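Local coordinates for Fdc1 (Candida dubliniensis, PDB 4ZAD), which is a UbiD-family enzyme that uses prenylated FMN and manganese, probably to decarboxylate ferulic, coumaric and cinnamic acids to their vinyl derivatives, at residues F398-K401 with E402-K405; G336-S339 with A340-Y344; S347-P350 with V351-K354; P195-V198 with K199-S202; L389-L392 with V393-L397. One frame throughout, in Å; residues are numbered along the deposited sequence.

How the contacts relate
From the N terminus the chain first meets contact 4, at the start of helix 197-207, then contact 2 within helix 334-347, contact 3 in the loop leading to helix 352-355, contact 5 within helix 386-399 and contact 1 just past that helix. Each closes only a helical turn or a tight bend, and they follow in series: none nests in or crosses another. Contact 5 packs on contact 3 through Phe396 and Leu392, touches contact 2 through Leu397 and Thr342, and runs straight into contact 1. Contact 1 meets contact 4, its centre about 16 Å away, and both bind the prenylated flavin, joining the C-terminal family region to the Rift-related one.

Contact 1: residues F398-K401 with E402-K405; sequences FRSK and ECYK. With 4LU (1-deoxy-5-O-phosphono-1-(3,3,4,5-tetramethyl-9,11-dioxo-2,3,8,9,10,11-hexahydro-7H-quinolino[1,8-fg]pteridin-12-ium-7-y l)-D-ribitol), chain E.
The Tyr404 ring turns an edge to Lys401, with CD1 3.6 Å from Lys401 O and that oxygen in the ring plane, while one face is covered by CB of its own neighbour Lys405. The bend is an ST motif just past helix 386-399, built on Ser400. Ser400 OG sits between the backbone N and the carbonyl carbon (chi1 74°), where it faces the N-H groups of Glu402 and Cys403. Cys403 N donates to Ser400 OG at 3.0 Å in a fairly straight bond (159° at the hydrogen). A weak bond from Glu402 N joins it, and the hydroxyl is also hydrogen-bonded to Phe396 O in the preceding helix. Two sound bonds and one weak one thus hold it in place. The carbonyl of the same serine closes the wider turn: Tyr404 N lies 2.7 Å from Ser400 O, nearly along the C=O axis.

On the outer side, Lys401 folds back over its neighbour. Bends at its third and fourth torsions bring NZ within 3.2 Å of Glu402 OE2, a salt bridge on the syn side of the carboxylate but 31° out of its plane. The other carboxylate oxygen, Glu402 OE1, rests 3.4 Å from Ser400 CB. Beyond the ring, Tyr404 OH is hydrogen-bonded to Asp236, which ties the bend to the cofactor region near His197. The turn then delivers Lys405 to the prenylated flavin. Its chain is extended as far as CE and bends only at the last torsion, placing NZ 2.6 Å from phosphate oxygen O3P.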
# COMPACT_ATOMS: atom_id res chain seq x y z
N PHE A 398 -2.08 14.31 -19.67
CA PHE A 398 -2.15 15.58 -18.98
C PHE A 398 -2.51 16.77 -19.87
O PHE A 398 -3.07 17.75 -19.37
CB PHE A 398 -0.85 15.90 -18.23
CG PHE A 398 -0.47 14.91 -17.15
CD1 PHE A 398 -1.43 14.28 -16.37
CD2 PHE A 398 0.86 14.64 -16.90
CE1 PHE A 398 -1.06 13.37 -15.40
CE2 PHE A 398 1.23 13.76 -15.91
CZ PHE A 398 0.27 13.10 -15.17
N ARG A 399 -2.18 16.69 -21.16
CA ARG A 399 -2.29 17.86 -22.01
C ARG A 399 -3.15 17.72 -23.25
O ARG A 399 -3.51 18.74 -23.87
CB ARG A 399 -0.91 18.30 -22.46
CG ARG A 399 0.06 18.71 -21.36
CD ARG A 399 1.24 19.49 -21.97
NE ARG A 399 2.27 19.76 -20.97
CZ ARG A 399 2.90 20.94 -20.76
NH1 ARG A 399 2.66 22.04 -21.49
NH2 ARG A 399 3.83 20.97 -19.79
N SER A 400 -3.50 16.50 -23.65
CA SER A 400 -4.24 16.37 -24.88
C SER A 400 -5.67 16.89 -24.73
O SER A 400 -6.25 16.89 -23.62
CB SER A 400 -4.25 14.94 -25.39
OG SER A 400 -5.10 14.11 -24.62
N LYS A 401 -6.23 17.31 -25.86
CA LYS A 401 -7.65 17.69 -25.91
C LYS A 401 -8.56 16.54 -25.55
O LYS A 401 -9.73 16.75 -25.20
CB LYS A 401 -8.01 18.27 -27.29
CG LYS A 401 -7.97 17.31 -28.49
CD LYS A 401 -8.94 17.81 -29.64
CE LYS A 401 -8.47 17.46 -31.11
NZ LYS A 401 -8.11 16.00 -31.40
N GLU A 402 -8.03 15.32 -25.68
CA GLU A 402 -8.79 14.13 -25.29
C GLU A 402 -8.89 14.04 -23.76
O GLU A 402 -10.00 13.95 -23.23
CB GLU A 402 -8.17 12.82 -25.84
CG GLU A 402 -8.40 12.57 -27.33
CD GLU A 402 -7.52 13.42 -28.26
OE1 GLU A 402 -6.48 13.98 -27.83
OE2 GLU A 402 -7.90 13.53 -29.45
N CYS A 403 -7.73 14.07 -23.08
CA CYS A 403 -7.63 13.75 -21.66
C CYS A 403 -7.40 14.93 -20.68
O CYS A 403 -7.35 14.73 -19.49
CB CYS A 403 -6.50 12.76 -21.49
SG CYS A 403 -6.63 11.35 -22.57
N TYR A 404 -7.26 16.15 -21.18
CA TYR A 404 -6.93 17.30 -20.35
C TYR A 404 -7.81 17.40 -19.11
O TYR A 404 -7.30 17.64 -18.02
CB TYR A 404 -6.98 18.61 -21.16
CG TYR A 404 -8.34 19.22 -21.30
CD1 TYR A 404 -9.22 18.74 -22.24
CD2 TYR A 404 -8.76 20.27 -20.47
CE1 TYR A 404 -10.50 19.29 -22.39
CE2 TYR A 404 -10.06 20.84 -20.62
CZ TYR A 404 -10.92 20.33 -21.58
OH TYR A 404 -12.20 20.82 -21.77
N LYS A 405 -9.11 17.22 -19.29
CA LYS A 405 -10.04 17.19 -18.20
C LYS A 405 -10.15 15.80 -17.53
O LYS A 405 -10.21 15.68 -16.27
CB LYS A 405 -11.43 17.57 -18.71
CG LYS A 405 -12.56 17.20 -17.77
CD LYS A 405 -13.90 17.83 -18.16
CE LYS A 405 -15.00 17.39 -17.20
NZ LYS A 405 -15.21 15.93 -17.26
C9 4LU E . -18.17 12.52 -7.89
C8 4LU E . -19.01 11.73 -7.09
C7 4LU E . -19.46 12.19 -5.85
C10 4LU E . -17.43 16.11 -8.35
C6 4LU E . -18.96 13.51 -5.37
N3 4LU E . -17.33 18.79 -7.88
C2 4LU E . -17.09 18.33 -9.11
C13 4LU E . -20.83 14.53 -4.31
C5 4LU E . -19.40 14.08 -4.09
C1 4LU E . -17.93 16.02 -4.69
O2 4LU E . -16.85 19.16 -10.00
N1 4LU E . -17.14 16.99 -9.35
C4 4LU E . -17.61 17.97 -6.85
O4 4LU E . -17.81 18.54 -5.76
C4A 4LU E . -17.66 16.60 -7.05
N5 4LU E . -17.61 15.55 -5.87
C3 4LU E . -18.78 15.36 -3.81
C12 4LU E . -19.37 13.10 -2.92
C5A 4LU E . -18.03 14.29 -6.25
C7M 4LU E . -20.38 11.39 -4.97
C8M 4LU E . -19.43 10.40 -7.66
C9A 4LU E . -17.81 13.84 -7.57
N10 4LU E . -17.48 14.77 -8.61
C1' 4LU E . -16.67 14.36 -9.77
C2' 4LU E . -17.54 14.48 -11.02
O2' 4LU E . -18.81 13.86 -10.76
C3' 4LU E . -16.87 13.86 -12.26
O3' 4LU E . -15.65 14.58 -12.56
C4' 4LU E . -17.79 13.87 -13.49
O4' 4LU E . -17.02 13.61 -14.67
C5' 4LU E . -18.47 15.24 -13.69
O5' 4LU E . -19.29 15.31 -14.84
P 4LU E . -18.85 16.05 -16.17
O2P 4LU E . -20.19 15.98 -16.91
O3P 4LU E . -17.69 15.18 -16.71
O1P 4LU E . -18.40 17.44 -15.76

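Contact 2: residues G336-S339 with A340-Y344; sequences GLVS and AETKY
With chi1 at -51°, Thr342 OG1 lies beside its own backbone N and faces back down helix 334-347 to Val338, whose side chain runs alongside and points the same way. Val338 CG1 comes to 3.8 Å from Thr342 OG1. The hydroxyl donates to Val338 O at 2.7 Å from 37° above the carbonyl plane, clear of the lone-pair directions. Thr342 N donates to the same oxygen at 2.9 Å, arriving from the opposite face. The flanking i to i+4 bonds are regular: Ala340 N lies 2.9 Å from Gly336 O, and Glu341 N 3.0 Å from Leu337 O.

The polar ends at neighbouring positions find partners of their own. Glu341 forms a salt bridge with Arg110, Lys343 with Asp104 and Asp358, and Ser339 OG bonds within the helix to Gly335 O. Ala340 and Leu337 instead pack on helix 99-108, while Thr342 touches Leu370 of strand 369-374. The helix is thus wedged between these elements, with the side chain of Val338 about 6 Å from the bound prenylated flavin at the nearest atoms. Gripped by two donors, the Val338 carbonyl satisfies the threonine hydroxyl within the helix itself, letting a polar side chain be buried in this packing.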
# COMPACT_ATOMS: atom_id res chain seq x y z
N GLY A 336 -12.79 4.93 -10.60
CA GLY A 336 -13.13 3.84 -11.48
C GLY A 336 -13.52 4.38 -12.83
O GLY A 336 -13.15 3.84 -13.87
N LEU A 337 -14.25 5.48 -12.80
CA LEU A 337 -14.83 5.99 -14.03
C LEU A 337 -13.83 6.86 -14.75
O LEU A 337 -13.86 6.91 -15.96
CB LEU A 337 -16.12 6.74 -13.72
CG LEU A 337 -17.18 5.88 -13.01
CD1 LEU A 337 -18.36 6.77 -12.70
CD2 LEU A 337 -17.58 4.64 -13.83
N VAL A 338 -12.94 7.53 -14.03
CA VAL A 338 -11.76 8.09 -14.70
C VAL A 338 -10.99 6.98 -15.38
O VAL A 338 -10.56 7.15 -16.51
CB VAL A 338 -10.81 8.86 -13.76
CG1 VAL A 338 -9.45 8.93 -14.38
CG2 VAL A 338 -11.35 10.26 -13.53
N SER A 339 -10.84 5.85 -14.70
CA SER A 339 -10.10 4.70 -15.26
C SER A 339 -10.74 4.19 -16.54
O SER A 339 -10.04 3.93 -17.51
CB SER A 339 -10.04 3.54 -14.26
OG SER A 339 -9.35 3.93 -13.12
N ALA A 340 -12.07 4.04 -16.50
CA ALA A 340 -12.82 3.58 -17.64
C ALA A 340 -12.72 4.57 -18.79
O ALA A 340 -12.38 4.17 -19.90
CB ALA A 340 -14.25 3.35 -17.27
N GLU A 341 -12.97 5.85 -18.57
CA GLU A 341 -12.81 6.75 -19.70
C GLU A 341 -11.36 6.77 -20.23
O GLU A 341 -11.15 6.83 -21.43
CB GLU A 341 -13.31 8.14 -19.40
CG GLU A 341 -13.27 9.12 -20.59
CD GLU A 341 -14.35 8.92 -21.65
OE1 GLU A 341 -15.03 7.87 -21.66
OE2 GLU A 341 -14.52 9.82 -22.51
N THR A 342 -10.35 6.69 -19.36
CA THR A 342 -8.99 6.75 -19.85
C THR A 342 -8.64 5.49 -20.67
O THR A 342 -7.85 5.54 -21.64
CB THR A 342 -8.00 6.96 -18.72
OG1 THR A 342 -8.42 8.08 -17.92
CG2 THR A 342 -6.60 7.22 -19.29
N LYS A 343 -9.26 4.37 -20.31
CA LYS A 343 -9.07 3.13 -21.07
C LYS A 343 -9.67 3.38 -22.45
O LYS A 343 -9.03 3.14 -23.43
CB LYS A 343 -9.77 1.94 -20.42
CG LYS A 343 -9.01 0.66 -20.46
CD LYS A 343 -8.83 0.03 -21.84
CE LYS A 343 -8.72 -1.57 -21.72
NZ LYS A 343 -9.82 -2.23 -20.85
N TYR A 344 -10.90 3.89 -22.50
CA TYR A 344 -11.51 4.12 -23.78
C TYR A 344 -10.61 5.01 -24.63
O TYR A 344 -10.19 4.61 -25.70
CB TYR A 344 -12.93 4.68 -23.70
CG TYR A 344 -13.48 4.89 -25.10
CD1 TYR A 344 -13.83 3.79 -25.91
CD2 TYR A 344 -13.53 6.15 -25.66
CE1 TYR A 344 -14.26 3.98 -27.23
CE2 TYR A 344 -13.95 6.34 -26.96
CZ TYR A 344 -14.32 5.27 -27.74
OH TYR A 344 -14.75 5.51 -29.03

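Contact 3: residues S347-P350 with V351-K354; sequences SQHP and VLSK
His349 ND1 meets two backbone N-H groups, Val351 N at 3.4 Å and Leu352 N at 3.3 Å. Both bonds are weak, though the one from Leu352 is almost straight (175°). This is a side-chain cap on the turn that leads into the short helix 352-355. As ND1 is the acceptor, the ring is probably neutral with its proton on NE2. A chi1 of -161° swings the imidazole opposite the backbone nitrogen and lays it alongside Val351, the two side chains pointing the same way. Leu352 covers one face: its CD2 sits 4.1 Å from the ring centroid, almost on the normal, a CH-pi contact.

The backbone carbonyl of the same histidine holds Ser353, four residues on. Ser353 N donates to His349 O at 2.9 Å, and Ser353 OG donates to it at 2.6 Å from well above the carbonyl plane. The first torsion of Ser353 brings OG over this oxygen, and its CB also packs 3.3 Å from Ser347 O. Further along, Lys354 CE passes 3.6 Å from Pro350 O.

The bend joins helix 334-347 to helix 352-355 at the protein surface, away from the flavin. Helix 386-399 backs it: the His349 ring meets Phe396 edge-to-face, Leu352 packs on Leu392 and Phe396, and Val351 rests on Leu392.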
# COMPACT_ATOMS: atom_id res chain seq x y z
N SER A 347 -7.21 3.23 -25.90
CA SER A 347 -7.85 2.48 -26.98
C SER A 347 -7.87 3.08 -28.37
O SER A 347 -7.76 2.40 -29.35
CB SER A 347 -9.28 2.40 -26.54
OG SER A 347 -10.08 1.70 -27.42
N GLN A 348 -8.10 4.37 -28.44
CA GLN A 348 -8.22 5.04 -29.71
C GLN A 348 -6.92 5.69 -30.10
O GLN A 348 -6.87 6.31 -31.14
CB GLN A 348 -9.31 6.10 -29.61
CG GLN A 348 -10.68 5.53 -29.40
CD GLN A 348 -11.19 4.76 -30.62
OE1 GLN A 348 -11.40 3.55 -30.55
NE2 GLN A 348 -11.37 5.47 -31.74
N HIS A 349 -5.87 5.55 -29.27
CA HIS A 349 -4.56 6.13 -29.55
C HIS A 349 -3.76 5.15 -30.35
O HIS A 349 -3.52 4.03 -29.87
CB HIS A 349 -3.79 6.42 -28.28
CG HIS A 349 -2.66 7.39 -28.47
ND1 HIS A 349 -1.42 7.01 -28.90
CD2 HIS A 349 -2.61 8.73 -28.28
CE1 HIS A 349 -0.63 8.08 -28.95
NE2 HIS A 349 -1.33 9.14 -28.58
N PRO A 350 -3.30 5.57 -31.55
CA PRO A 350 -2.66 4.60 -32.47
C PRO A 350 -1.45 3.87 -31.90
O PRO A 350 -1.20 2.75 -32.29
CB PRO A 350 -2.28 5.45 -33.71
CG PRO A 350 -2.40 6.89 -33.29
CD PRO A 350 -3.42 6.91 -32.15
N VAL A 351 -0.71 4.49 -30.99
CA VAL A 351 0.46 3.84 -30.36
C VAL A 351 0.11 3.15 -29.04
O VAL A 351 0.40 1.95 -28.84
CB VAL A 351 1.55 4.88 -30.07
CG1 VAL A 351 2.69 4.25 -29.31
CG2 VAL A 351 2.06 5.52 -31.38
N LEU A 352 -0.50 3.93 -28.15
CA LEU A 352 -0.85 3.52 -26.78
C LEU A 352 -1.85 2.35 -26.74
O LEU A 352 -1.80 1.52 -25.85
CB LEU A 352 -1.35 4.75 -25.96
CG LEU A 352 -0.37 5.47 -25.03
CD1 LEU A 352 1.02 5.31 -25.54
CD2 LEU A 352 -0.67 6.98 -24.80
N SER A 353 -2.69 2.23 -27.77
CA SER A 353 -3.59 1.08 -27.88
C SER A 353 -2.93 -0.23 -28.18
O SER A 353 -3.55 -1.26 -27.97
CB SER A 353 -4.66 1.30 -28.94
OG SER A 353 -4.11 1.51 -30.24
N LYS A 354 -1.70 -0.23 -28.67
CA LYS A 354 -0.98 -1.48 -28.95
C LYS A 354 -0.36 -2.11 -27.70
O LYS A 354 -0.18 -3.33 -27.64
CB LYS A 354 0.17 -1.23 -29.96
CG LYS A 354 -0.22 -0.78 -31.39
CD LYS A 354 1.03 -0.87 -32.31
CE LYS A 354 1.32 0.38 -33.19
NZ LYS A 354 2.81 0.73 -33.25

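Contact 4: residues P195-V198 with K199-S202; sequences PQHV and KQVS. With 4LU (1-deoxy-5-O-phosphono-1-(3,3,4,5-tetramethyl-9,11-dioxo-2,3,8,9,10,11-hexahydro-7H-quinolino[1,8-fg]pteridin-12-ium-7-y l)-D-ribitol), chain E.
Helix 197-207 points its N-terminal end at the phosphate of the prenylated flavin, with Gln196 at the N-cap. His197 N, in the first turn, donates to phosphate oxygen O1P at 2.8 Å, and the helix end would probably help to stabilise the anion. Gln196 grips the cofactor twice with one group: bent at chi2 (-65°), its chain brings NE2 to 3.0 Å from O3' of the ribityl chain and 3.0 Å from O2 of the ring system. The amide thus spans tail and ring. The backbone oxygen of Gln196 turns into the helix, where Gln200 N donates to it at 3.0 Å in the carbonyl plane and Lys199 N adds a weak bond.

His197 and Gln200 run side by side, ring and amide planes 88° apart, and Gln200 OE1 lies at the imidazole edge, 3.3 Å from His197 ND1 in a weak, bent bond (121°). The His197 side chain lies about 2 Å from the bound manganese, consistent with a metal ligand beside Asn174 and Glu240; Trp172 meets its ring edge-to-face. Val198 and Val201 pack the helix on strands 162-166 and 173-176 of the same Rift-related region. One turn on, Ser202 OG, which also bonds to Arg278, donates to a lone pair of Val198 O at 2.7 Å.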
# COMPACT_ATOMS: atom_id res chain seq x y z
N PRO A 195 -12.09 22.23 -15.08
CA PRO A 195 -12.79 22.29 -16.38
C PRO A 195 -14.09 21.49 -16.39
O PRO A 195 -14.49 20.94 -17.44
CB PRO A 195 -11.79 21.65 -17.34
CG PRO A 195 -11.15 20.52 -16.46
CD PRO A 195 -11.29 20.99 -14.97
N GLN A 196 -14.75 21.42 -15.23
CA GLN A 196 -15.94 20.60 -15.07
C GLN A 196 -17.10 21.07 -15.94
O GLN A 196 -17.31 22.27 -16.16
CB GLN A 196 -16.38 20.54 -13.61
CG GLN A 196 -15.32 19.94 -12.72
CD GLN A 196 -15.04 18.47 -13.03
OE1 GLN A 196 -14.32 18.15 -14.00
NE2 GLN A 196 -15.63 17.58 -12.23
N HIS A 197 -17.88 20.11 -16.41
CA HIS A 197 -18.97 20.49 -17.29
C HIS A 197 -20.02 21.43 -16.70
O HIS A 197 -20.55 22.27 -17.42
CB HIS A 197 -19.58 19.25 -17.94
CG HIS A 197 -18.67 18.61 -18.94
ND1 HIS A 197 -17.58 19.28 -19.44
CD2 HIS A 197 -18.70 17.41 -19.55
CE1 HIS A 197 -16.96 18.51 -20.31
NE2 HIS A 197 -17.62 17.37 -20.40
N VAL A 198 -20.31 21.33 -15.40
CA VAL A 198 -21.26 22.30 -14.79
C VAL A 198 -20.78 23.73 -15.06
O VAL A 198 -21.62 24.61 -15.22
CB VAL A 198 -21.49 22.11 -13.27
CG1 VAL A 198 -22.30 20.87 -13.01
CG2 VAL A 198 -20.20 22.01 -12.55
N LYS A 199 -19.46 23.93 -15.11
CA LYS A 199 -18.86 25.23 -15.46
C LYS A 199 -18.80 25.53 -16.96
O LYS A 199 -19.17 26.59 -17.35
CB LYS A 199 -17.43 25.34 -14.91
CG LYS A 199 -16.72 26.61 -15.30
CD LYS A 199 -16.02 27.25 -14.13
CE LYS A 199 -15.55 28.69 -14.48
NZ LYS A 199 -14.91 28.72 -15.85
N GLN A 200 -18.30 24.60 -17.77
CA GLN A 200 -18.35 24.74 -19.23
C GLN A 200 -19.70 25.21 -19.74
O GLN A 200 -19.79 26.19 -20.50
CB GLN A 200 -17.92 23.45 -19.94
CG GLN A 200 -16.41 23.30 -19.97
CD GLN A 200 -15.89 22.12 -20.76
OE1 GLN A 200 -15.13 21.30 -20.22
NE2 GLN A 200 -16.27 22.02 -22.04
N VAL A 201 -20.75 24.52 -19.28
CA VAL A 201 -22.11 24.76 -19.75
C VAL A 201 -22.61 26.09 -19.25
O VAL A 201 -23.20 26.85 -20.00
CB VAL A 201 -23.07 23.64 -19.34
CG1 VAL A 201 -24.44 23.92 -19.88
CG2 VAL A 201 -22.59 22.31 -19.87
N SER A 202 -22.35 26.40 -18.00
CA SER A 202 -22.82 27.65 -17.45
C SER A 202 -21.98 28.83 -18.00
O SER A 202 -22.51 29.96 -18.07
CB SER A 202 -22.82 27.62 -15.92
OG SER A 202 -21.54 27.27 -15.39
C9 4LU E . -18.17 12.52 -7.89
C8 4LU E . -19.01 11.73 -7.09
C7 4LU E . -19.46 12.19 -5.85
C10 4LU E . -17.43 16.11 -8.35
C6 4LU E . -18.96 13.51 -5.37
N3 4LU E . -17.33 18.79 -7.88
C2 4LU E . -17.09 18.33 -9.11
C13 4LU E . -20.83 14.53 -4.31
C5 4LU E . -19.40 14.08 -4.09
C1 4LU E . -17.93 16.02 -4.69
O2 4LU E . -16.85 19.16 -10.00
N1 4LU E . -17.14 16.99 -9.35
C4 4LU E . -17.61 17.97 -6.85
O4 4LU E . -17.81 18.54 -5.76
C4A 4LU E . -17.66 16.60 -7.05
N5 4LU E . -17.61 15.55 -5.87
C3 4LU E . -18.78 15.36 -3.81
C12 4LU E . -19.37 13.10 -2.92
C5A 4LU E . -18.03 14.29 -6.25
C7M 4LU E . -20.38 11.39 -4.97
C8M 4LU E . -19.43 10.40 -7.66
C9A 4LU E . -17.81 13.84 -7.57
N10 4LU E . -17.48 14.77 -8.61
C1' 4LU E . -16.67 14.36 -9.77
C2' 4LU E . -17.54 14.48 -11.02
O2' 4LU E . -18.81 13.86 -10.76
C3' 4LU E . -16.87 13.86 -12.26
O3' 4LU E . -15.65 14.58 -12.56
C4' 4LU E . -17.79 13.87 -13.49
O4' 4LU E . -17.02 13.61 -14.67
C5' 4LU E . -18.47 15.24 -13.69
O5' 4LU E . -19.29 15.31 -14.84
P 4LU E . -18.85 16.05 -16.17
O2P 4LU E . -20.19 15.98 -16.91
O3P 4LU E . -17.69 15.18 -16.71
O1P 4LU E . -18.40 17.44 -15.76

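Contact 5: residues L389-L392 with V393-L397; sequences LSNL and VGDFL
Val393 N donates to Leu389 O at 2.9 Å (165° at the hydrogen), the shortest polar bond between residues 389-392 and 393-397. Three further i to i+4 bonds continue it: Gly394 N to Ser390 O at 3.0 Å, Asp395 N to Asn391 O at 3.0 Å and Phe396 N to Leu392 O at 3.1 Å. Helix 386-399 widens to a pi-type turn at 395-397 and continues.

The side chains close over the carbonyls they follow. Val393 CG2, on the side of its own backbone N, drops to 3.3 Å from Leu389 O. The same methyl touches Leu389 CD1 at 4.1 Å, the two chains crossing at a slant. Leu389 reaches it because CG stands anti to the nitrogen (chi1 178°), which carries the branch forward along the helix. On the solvent side Asp395 comes over Asn391, with CB 3.3 Å from Asn391 O. Phe396 CB lies 3.4 Å from Leu392 O, but its ring leads away from this turn and touches Glu402 and Cys403 in the loop after the helix. Ser390 OG is satisfied one turn back, by Ala386 O.

Leu389 packs on Ile355 of the short helix 352-355. On another side Val393 and Leu397 lie on strand 412-417, and Ser390 faces strand 470-475. Standing in sequence between the adjacent parallel strands 369-374 and 412-417, the helix belongs to a beta-alpha-beta crossover, with its buried ridge packed on the sheet of the C-terminal domain.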
# COMPACT_ATOMS: atom_id res chain seq x y z
N LEU A 389 8.63 7.01 -23.69
CA LEU A 389 7.30 6.50 -23.43
C LEU A 389 6.61 7.38 -22.39
O LEU A 389 5.43 7.64 -22.49
CB LEU A 389 7.32 5.02 -23.05
CG LEU A 389 5.98 4.37 -22.69
CD1 LEU A 389 5.01 4.46 -23.81
CD2 LEU A 389 6.24 2.93 -22.38
N SER A 390 7.36 7.88 -21.43
CA SER A 390 6.79 8.72 -20.39
C SER A 390 6.38 10.09 -20.88
O SER A 390 5.41 10.66 -20.40
CB SER A 390 7.76 8.88 -19.23
OG SER A 390 8.05 7.61 -18.73
N ASN A 391 7.16 10.64 -21.80
CA ASN A 391 6.81 11.90 -22.47
C ASN A 391 5.52 11.74 -23.28
O ASN A 391 4.61 12.59 -23.20
CB ASN A 391 7.96 12.31 -23.39
CG ASN A 391 7.98 13.77 -23.70
OD1 ASN A 391 6.94 14.44 -23.81
ND2 ASN A 391 9.18 14.29 -23.87
N LEU A 392 5.43 10.63 -24.03
CA LEU A 392 4.20 10.36 -24.77
C LEU A 392 2.99 10.19 -23.87
O LEU A 392 1.95 10.74 -24.18
CB LEU A 392 4.32 9.08 -25.61
CG LEU A 392 3.19 8.96 -26.63
CD1 LEU A 392 3.32 10.14 -27.58
CD2 LEU A 392 3.24 7.65 -27.43
N VAL A 393 3.10 9.36 -22.84
CA VAL A 393 1.98 9.09 -21.97
C VAL A 393 1.53 10.41 -21.33
O VAL A 393 0.39 10.80 -21.44
CB VAL A 393 2.31 7.99 -20.87
CG1 VAL A 393 1.25 7.97 -19.70
CG2 VAL A 393 2.46 6.60 -21.50
N GLY A 394 2.42 11.12 -20.68
CA GLY A 394 2.00 12.30 -19.95
C GLY A 394 1.49 13.44 -20.82
O GLY A 394 0.61 14.18 -20.40
N ASP A 395 2.04 13.60 -22.02
CA ASP A 395 1.53 14.64 -22.90
C ASP A 395 0.10 14.26 -23.20
O ASP A 395 -0.82 15.11 -23.16
CB ASP A 395 2.34 14.76 -24.20
CG ASP A 395 3.57 15.65 -24.05
OD1 ASP A 395 3.72 16.35 -23.00
OD2 ASP A 395 4.41 15.67 -25.00
N PHE A 396 -0.10 12.98 -23.44
CA PHE A 396 -1.41 12.52 -23.80
C PHE A 396 -2.44 12.64 -22.69
O PHE A 396 -3.52 13.14 -22.93
CB PHE A 396 -1.39 11.11 -24.31
CG PHE A 396 -2.73 10.65 -24.81
CD1 PHE A 396 -3.35 11.33 -25.85
CD2 PHE A 396 -3.38 9.57 -24.22
CE1 PHE A 396 -4.63 10.92 -26.29
CE2 PHE A 396 -4.60 9.16 -24.67
CZ PHE A 396 -5.23 9.84 -25.70
N LEU A 397 -2.10 12.15 -21.51
CA LEU A 397 -3.00 12.12 -20.39
C LEU A 397 -3.14 13.50 -19.72
O LEU A 397 -4.23 13.84 -19.26
CB LEU A 397 -2.53 11.07 -19.38
CG LEU A 397 -2.59 9.61 -19.87
CD1 LEU A 397 -2.23 8.66 -18.72
CD2 LEU A 397 -3.96 9.22 -20.40